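Local coordinates for protein 2-hydroxyisocaproyl-CoA dehydratase activator (Clostridium difficile, PDB 4EHU) that couples ATP hydrolysis to the transfer of one electron, from a [4Fe-4S] cluster bound by its homodimer, to (R)-2-hydroxyisocaproyl-CoA dehydratase, thereby activating that radical enzyme, at residues A[27-32]-A[240-245]; A[80-85]-A[249-254]. All coordinates share one frame; numbering follows the deposited sequence.

Interaction 1: residues A[27-32]-A[240-245]. With ANP (phosphoaminophosphonic acid-adenylate ester), chain D.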
loop_
_atom_site.group_PDB
_atom_site.type_symbol
_atom_site.label_atom_id
_atom_site.label_comp_id
_atom_site.label_asym_id
_atom_site.label_seq_id
_atom_site.Cartn_x
_atom_site.Cartn_y
_atom_site.Cartn_z
ATOM N N SER A 27 3.266 -28.465 -17.984
ATOM C CA SER A 27 3.067 -27.152 -17.407
ATOM C C SER A 27 4.125 -26.943 -16.345
ATOM O O SER A 27 4.702 -27.896 -15.834
ATOM C CB SER A 27 1.681 -27.045 -16.800
ATOM O OG SER A 27 1.556 -27.928 -15.694
ATOM N N GLU A 28 4.398 -25.695 -16.015
ATOM C CA GLU A 28 5.448 -25.419 -15.060
ATOM C C GLU A 28 5.284 -24.013 -14.542
ATOM O O GLU A 28 4.987 -23.089 -15.302
ATOM C CB GLU A 28 6.822 -25.594 -15.712
ATOM C CG GLU A 28 7.995 -25.404 -14.762
ATOM C CD GLU A 28 8.023 -26.435 -13.649
ATOM O OE1 GLU A 28 7.484 -27.545 -13.848
ATOM O OE2 GLU A 28 8.579 -26.134 -12.571
ATOM N N THR A 29 5.466 -23.856 -13.239
ATOM C CA THR A 29 5.461 -22.542 -12.633
ATOM C C THR A 29 6.779 -22.371 -11.903
ATOM O O THR A 29 7.209 -23.263 -11.173
ATOM C CB THR A 29 4.292 -22.400 -11.640
ATOM O OG1 THR A 29 3.056 -22.631 -12.331
ATOM C CG2 THR A 29 4.265 -21.014 -10.999
ATOM N N ILE A 30 7.431 -21.238 -12.125
ATOM C CA ILE A 30 8.607 -20.865 -11.350
ATOM C C ILE A 30 8.308 -19.535 -10.679
ATOM O O ILE A 30 7.854 -18.603 -11.337
ATOM C CB ILE A 30 9.851 -20.721 -12.246
ATOM C CG1 ILE A 30 10.095 -22.011 -13.033
ATOM C CG2 ILE A 30 11.062 -20.360 -11.408
ATOM C CD1 ILE A 30 10.627 -23.146 -12.198
ATOM N N SER A 31 8.557 -19.439 -9.376
ATOM C CA SER A 31 8.166 -18.262 -8.601
ATOM C C SER A 31 9.163 -17.121 -8.739
ATOM O O SER A 31 9.470 -16.434 -7.764
ATOM C CB SER A 31 8.005 -18.618 -7.125
ATOM O OG SER A 31 7.018 -19.613 -6.948
ATOM N N SER A 32 9.671 -16.945 -9.955
ATOM C CA SER A 32 10.427 -15.763 -10.340
ATOM C C SER A 32 9.783 -15.202 -11.607
ATOM O O SER A 32 9.621 -15.922 -12.594
ATOM C CB SER A 32 11.893 -16.111 -10.624
ATOM O OG SER A 32 12.496 -16.737 -9.509
ATOM N N PRO A 240 -5.303 -23.112 -11.446
ATOM C CA PRO A 240 -5.685 -21.693 -11.534
ATOM C C PRO A 240 -4.551 -20.742 -11.884
ATOM O O PRO A 240 -4.784 -19.738 -12.545
ATOM C CB PRO A 240 -6.184 -21.372 -10.112
ATOM C CG PRO A 240 -5.495 -22.411 -9.249
ATOM C CD PRO A 240 -5.465 -23.655 -10.081
ATOM N N GLN A 241 -3.334 -21.043 -11.456
ATOM C CA GLN A 241 -2.202 -20.149 -11.715
ATOM C C GLN A 241 -1.738 -20.210 -13.179
ATOM O O GLN A 241 -0.988 -19.356 -13.636
ATOM C CB GLN A 241 -1.033 -20.506 -10.792
ATOM C CG GLN A 241 0.077 -19.466 -10.785
ATOM C CD GLN A 241 1.092 -19.735 -9.701
ATOM O OE1 GLN A 241 1.136 -20.835 -9.128
ATOM N NE2 GLN A 241 1.907 -18.729 -9.395
ATOM N N LEU A 242 -2.220 -21.213 -13.905
ATOM C CA LEU A 242 -1.749 -21.493 -15.258
ATOM C C LEU A 242 -2.722 -21.115 -16.373
ATOM O O LEU A 242 -2.442 -21.408 -17.548
ATOM C CB LEU A 242 -1.445 -22.991 -15.370
ATOM C CG LEU A 242 -0.146 -23.443 -14.695
ATOM C CD1 LEU A 242 -0.196 -24.931 -14.384
ATOM C CD2 LEU A 242 1.073 -23.099 -15.559
ATOM N N THR A 243 -3.850 -20.486 -16.046
ATOM C CA THR A 243 -4.857 -20.241 -17.081
ATOM C C THR A 243 -4.387 -19.241 -18.129
ATOM O O THR A 243 -4.822 -19.299 -19.292
ATOM C CB THR A 243 -6.189 -19.754 -16.495
ATOM O OG1 THR A 243 -5.949 -18.698 -15.568
ATOM C CG2 THR A 243 -6.898 -20.910 -15.743
ATOM N N GLY A 244 -3.501 -18.340 -17.720
ATOM C CA GLY A 244 -2.963 -17.349 -18.650
ATOM C C GLY A 244 -2.058 -18.046 -19.659
ATOM O O GLY A 244 -2.104 -17.776 -20.867
ATOM N N ALA A 245 -1.201 -18.927 -19.166
ATOM C CA ALA A 245 -0.310 -19.683 -20.054
ATOM C C ALA A 245 -1.097 -20.618 -20.964
ATOM O O ALA A 245 -0.741 -20.810 -22.135
ATOM C CB ALA A 245 0.712 -20.464 -19.244
HETATM P PG ANP D . 0.421 -10.271 -11.892
HETATM O O1G ANP D . 1.367 -9.510 -12.813
HETATM O O2G ANP D . -0.617 -11.007 -12.701
HETATM O O3G ANP D . -0.165 -9.421 -10.834
HETATM P PB ANP D . 1.643 -13.008 -11.446
HETATM O O1B ANP D . 3.104 -13.371 -11.479
HETATM O O2B ANP D . 0.802 -13.461 -12.641
HETATM N N3B ANP D . 1.514 -11.321 -11.087
HETATM P PA ANP D . 0.454 -15.242 -10.017
HETATM O O1A ANP D . 1.500 -16.153 -10.557
HETATM O O2A ANP D . -0.955 -15.247 -10.566
HETATM O O3A ANP D . 0.983 -13.714 -10.134
HETATM O "O5'" ANP D . 0.325 -15.355 -8.419
HETATM C "C5'" ANP D . 1.446 -15.056 -7.581
HETATM C "C4'" ANP D . 1.085 -15.400 -6.140
HETATM O "O4'" ANP D . 0.217 -16.496 -5.891
HETATM C "C3'" ANP D . 1.909 -15.026 -4.921
HETATM O "O3'" ANP D . 1.915 -13.606 -4.718
HETATM C "C2'" ANP D . 1.233 -15.835 -3.807
HETATM O "O2'" ANP D . 0.486 -15.006 -2.900
HETATM C "C1'" ANP D . 0.278 -16.810 -4.495
HETATM N N9 ANP D . 0.718 -18.215 -4.428
HETATM C C8 ANP D . 1.714 -18.788 -5.134
HETATM N N7 ANP D . 1.798 -20.113 -4.857
HETATM C C5 ANP D . 0.821 -20.381 -3.956
HETATM C C6 ANP D . 0.338 -21.571 -3.251
HETATM N N6 ANP D . 0.960 -22.758 -3.449
HETATM N N1 ANP D . -0.718 -21.427 -2.410
HETATM C C2 ANP D . -1.336 -20.253 -2.214
HETATM N N3 ANP D . -0.940 -19.122 -2.820
HETATM C C4 ANP D . 0.103 -19.136 -3.687
HETATM O O HOH W 1 1.100 -23.280 -10.477
#

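Interaction 2: residues A[80-85]-A[249-254]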
loop_
_atom_site.group_PDB
_atom_site.type_symbol
_atom_site.label_atom_id
_atom_site.label_comp_id
_atom_site.label_asym_id
_atom_site.label_seq_id
_atom_site.Cartn_x
_atom_site.Cartn_y
_atom_site.Cartn_z
ATOM N N LEU A 80 -5.531 -10.304 -20.356
ATOM C CA LEU A 80 -6.988 -10.359 -20.213
ATOM C C LEU A 80 -7.509 -11.377 -21.203
ATOM O O LEU A 80 -8.342 -12.233 -20.870
ATOM C CB LEU A 80 -7.670 -9.026 -20.492
ATOM C CG LEU A 80 -7.505 -7.910 -19.454
ATOM C CD1 LEU A 80 -6.046 -7.650 -19.107
ATOM C CD2 LEU A 80 -8.175 -6.625 -19.969
ATOM N N SER A 81 -7.028 -11.290 -22.435
ATOM C CA SER A 81 -7.464 -12.243 -23.457
ATOM C C SER A 81 -7.014 -13.659 -23.120
ATOM O O SER A 81 -7.771 -14.629 -23.296
ATOM C CB SER A 81 -6.906 -11.865 -24.830
ATOM O OG SER A 81 -7.300 -10.537 -25.139
ATOM N N CYS A 82 -5.778 -13.793 -22.660
ATOM C CA CYS A 82 -5.255 -15.120 -22.388
ATOM C C CYS A 82 -5.968 -15.779 -21.198
ATOM O O CYS A 82 -6.310 -16.950 -21.289
ATOM C CB CYS A 82 -3.748 -15.102 -22.181
ATOM S SG CYS A 82 -2.834 -14.774 -23.733
ATOM N N HIS A 83 -6.202 -15.068 -20.100
ATOM C CA HIS A 83 -6.935 -15.711 -19.001
ATOM C C HIS A 83 -8.355 -16.069 -19.417
ATOM O O HIS A 83 -8.840 -17.128 -19.077
ATOM C CB HIS A 83 -6.967 -14.832 -17.749
ATOM C CG HIS A 83 -5.719 -14.908 -16.928
ATOM N ND1 HIS A 83 -5.336 -16.047 -16.260
ATOM C CD2 HIS A 83 -4.799 -13.962 -16.621
ATOM C CE1 HIS A 83 -4.216 -15.814 -15.597
ATOM N NE2 HIS A 83 -3.860 -14.558 -15.813
ATOM N N ALA A 84 -9.027 -15.194 -20.157
ATOM C CA ALA A 84 -10.381 -15.516 -20.599
ATOM C C ALA A 84 -10.385 -16.756 -21.492
ATOM O O ALA A 84 -11.239 -17.631 -21.323
ATOM C CB ALA A 84 -11.010 -14.343 -21.325
ATOM N N ARG A 85 -9.432 -16.840 -22.419
ATOM C CA ARG A 85 -9.375 -17.971 -23.339
ATOM C C ARG A 85 -9.102 -19.259 -22.575
ATOM O O ARG A 85 -9.731 -20.299 -22.833
ATOM C CB ARG A 85 -8.270 -17.706 -24.375
ATOM C CG ARG A 85 -8.101 -18.829 -25.415
ATOM C CD ARG A 85 -9.331 -18.964 -26.302
ATOM N NE ARG A 85 -9.200 -20.083 -27.241
ATOM C CZ ARG A 85 -8.484 -20.035 -28.357
ATOM N NH1 ARG A 85 -7.841 -18.920 -28.681
ATOM N NH2 ARG A 85 -8.414 -21.104 -29.157
ATOM N N ALA A 249 -1.263 -20.591 -24.984
ATOM C CA ALA A 249 -0.993 -21.795 -25.783
ATOM C C ALA A 249 -2.120 -22.026 -26.795
ATOM O O ALA A 249 -1.892 -22.511 -27.891
ATOM C CB ALA A 249 -0.813 -23.022 -24.872
ATOM N N LEU A 250 -3.337 -21.650 -26.425
ATOM C CA LEU A 250 -4.489 -21.812 -27.299
ATOM C C LEU A 250 -4.463 -20.775 -28.420
ATOM O O LEU A 250 -4.793 -21.089 -29.570
ATOM C CB LEU A 250 -5.786 -21.691 -26.493
ATOM C CG LEU A 250 -6.114 -22.928 -25.666
ATOM C CD1 LEU A 250 -7.093 -22.563 -24.530
ATOM C CD2 LEU A 250 -6.697 -24.006 -26.563
ATOM N N TYR A 251 -4.070 -19.543 -28.109
ATOM C CA TYR A 251 -3.894 -18.551 -29.165
ATOM C C TYR A 251 -2.755 -18.984 -30.068
ATOM O O TYR A 251 -2.770 -18.698 -31.253
ATOM C CB TYR A 251 -3.611 -17.155 -28.622
ATOM C CG TYR A 251 -4.857 -16.470 -28.149
ATOM C CD1 TYR A 251 -5.912 -16.237 -29.019
ATOM C CD2 TYR A 251 -4.994 -16.070 -26.826
ATOM C CE1 TYR A 251 -7.063 -15.645 -28.591
ATOM C CE2 TYR A 251 -6.122 -15.454 -26.400
ATOM C CZ TYR A 251 -7.166 -15.247 -27.275
ATOM O OH TYR A 251 -8.316 -14.632 -26.830
ATOM N N ALA A 252 -1.770 -19.672 -29.506
ATOM C CA ALA A 252 -0.645 -20.158 -30.310
ATOM C C ALA A 252 -1.132 -21.231 -31.278
ATOM O O ALA A 252 -0.693 -21.289 -32.431
ATOM C CB ALA A 252 0.450 -20.704 -29.398
ATOM N N PHE A 253 -2.019 -22.093 -30.796
ATOM C CA PHE A 253 -2.663 -23.090 -31.625
ATOM C C PHE A 253 -3.463 -22.411 -32.733
ATOM O O PHE A 253 -3.397 -22.849 -33.883
ATOM C CB PHE A 253 -3.561 -23.992 -30.768
ATOM C CG PHE A 253 -4.406 -24.956 -31.567
ATOM C CD1 PHE A 253 -3.852 -26.113 -32.109
ATOM C CD2 PHE A 253 -5.756 -24.715 -31.754
ATOM C CE1 PHE A 253 -4.625 -27.000 -32.822
ATOM C CE2 PHE A 253 -6.540 -25.600 -32.471
ATOM C CZ PHE A 253 -5.974 -26.749 -33.002
ATOM N N ASP A 254 -4.190 -21.337 -32.414
ATOM C CA ASP A 254 -4.939 -20.616 -33.445
ATOM C C ASP A 254 -3.996 -20.169 -34.541
ATOM O O ASP A 254 -4.318 -20.271 -35.719
ATOM C CB ASP A 254 -5.610 -19.357 -32.908
ATOM C CG ASP A 254 -6.774 -19.650 -31.987
ATOM O OD1 ASP A 254 -7.223 -20.812 -31.908
ATOM O OD2 ASP A 254 -7.250 -18.689 -31.352
HETATM O O HOH W 2 -10.125 -14.398 -24.897
#

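Interaction 1: residues A[27-32]-A[240-245]
The methyl CG2 of T29 lies over one face of the Q241 carboxamide, 3.7 Å from its carbon CD. On the other side of the amide plane, more loosely, lies the adenine of the ATP analogue, ANP C8 being 4.3 Å from Q241 NE2. At the nitrogen end, NE2 donates to O1A of the alpha-phosphate over 2.9 Å in a nearly straight bond (170°). At the oxygen end, OE1 accepts from a water that sits out of the amide plane, on the methyl's side, and also hydrogen-bonds T29 OG1. R218 NH1 is a further partner of OE1, and the opposed demands of phosphate and arginine fix which way round the amide sits. A sodium ion lies about 3 Å from the Q241 side chain. Glutamine suits the place because one flat group offers a donor to the nucleotide and an acceptor to the protein. CG lies anti to the backbone N (chi1 -168°) and the chain runs on extended, carrying the amide to the alpha-phosphate.

In this actin-like fold, strand 23-30 is outermost in the first five-stranded sheet, whereas 240-245 leads from strand 234-235 of the second sheet into helix 243-261. The contact therefore lies where the chain returns from the second sheet to the first, beside the nucleotide, with K14 of strand 13-19 touching T29, Q241 and L242.

L242 provides the apolar part. Its two methyls are spaced along the strand: CD1 packs against S27 CB at 3.7 Å, while CD2 faces T29 OG1 at 3.8 Å and the carbonyl oxygen of E28 at 3.9 Å. Small serine and threonine side chains leave room for this branched group. E28 itself turns its side chain away, and its carboxylate forms a salt bridge with K49 of helix 38-50.

Interaction 2: residues A[80-85]-A[249-254]
R85 grips D254 end-on, its NH1 donating to OD2 at 2.7 Å and its NH2 to OD1 at 3.0 Å; the two planes are 19° apart, yet NH1 reaches OD2 from above the carboxylate plane. L250 CB covers one face of the cation, and Y251, from the same helix 243-261 as D254, meets its edge with its ring almost perpendicular. NH1 thus points into the face of the ring, with R85 CZ 4.9 Å from the centroid in a cation-pi contact, and R85 CG adds a CH-pi contact over the ring. A flexible arginine suits this span: CG is anti to the backbone N and the chain bends at chi2 (65°) to pass over tyrosine and reach aspartate.

Further out, a water bridges Y251 OH (2.7 Å) and the S81 carbonyl oxygen, tying the phenol to the facing helix. C82 SG meets the ring at its edge, 5.2 Å from the centroid.

The two helical segments cross almost at right angles (93°), their axes 9.9 Å apart. Helix 243-261 rests on the first sheet, L250 against L18 of strand 13-19 and A252 against strand 57-63, while C82 of helix 79-90 touches T63 of that strand.

The centres of interactions 1 and 2 are 14 Å apart, and helix 243-261 serves both: the residues leading into it meet strand 23-30, and its next turns meet helix 79-90. Along the chain the segments alternate, 27-32, 80-85, 240-245, 249-254, so a single C-terminal helix and its lead-in gather two parts of the chain that precede the second sheet. The contacts also touch directly, through a probable hydrogen bond of 2.8 Å between T243 OG1 and H83 ND1. Interaction 1 lies at the nucleotide and interaction 2 where helices 79-90 and 243-261 cross over the first sheet; the side chain of C82 in interaction 2 is about 11 Å from the bound analogue.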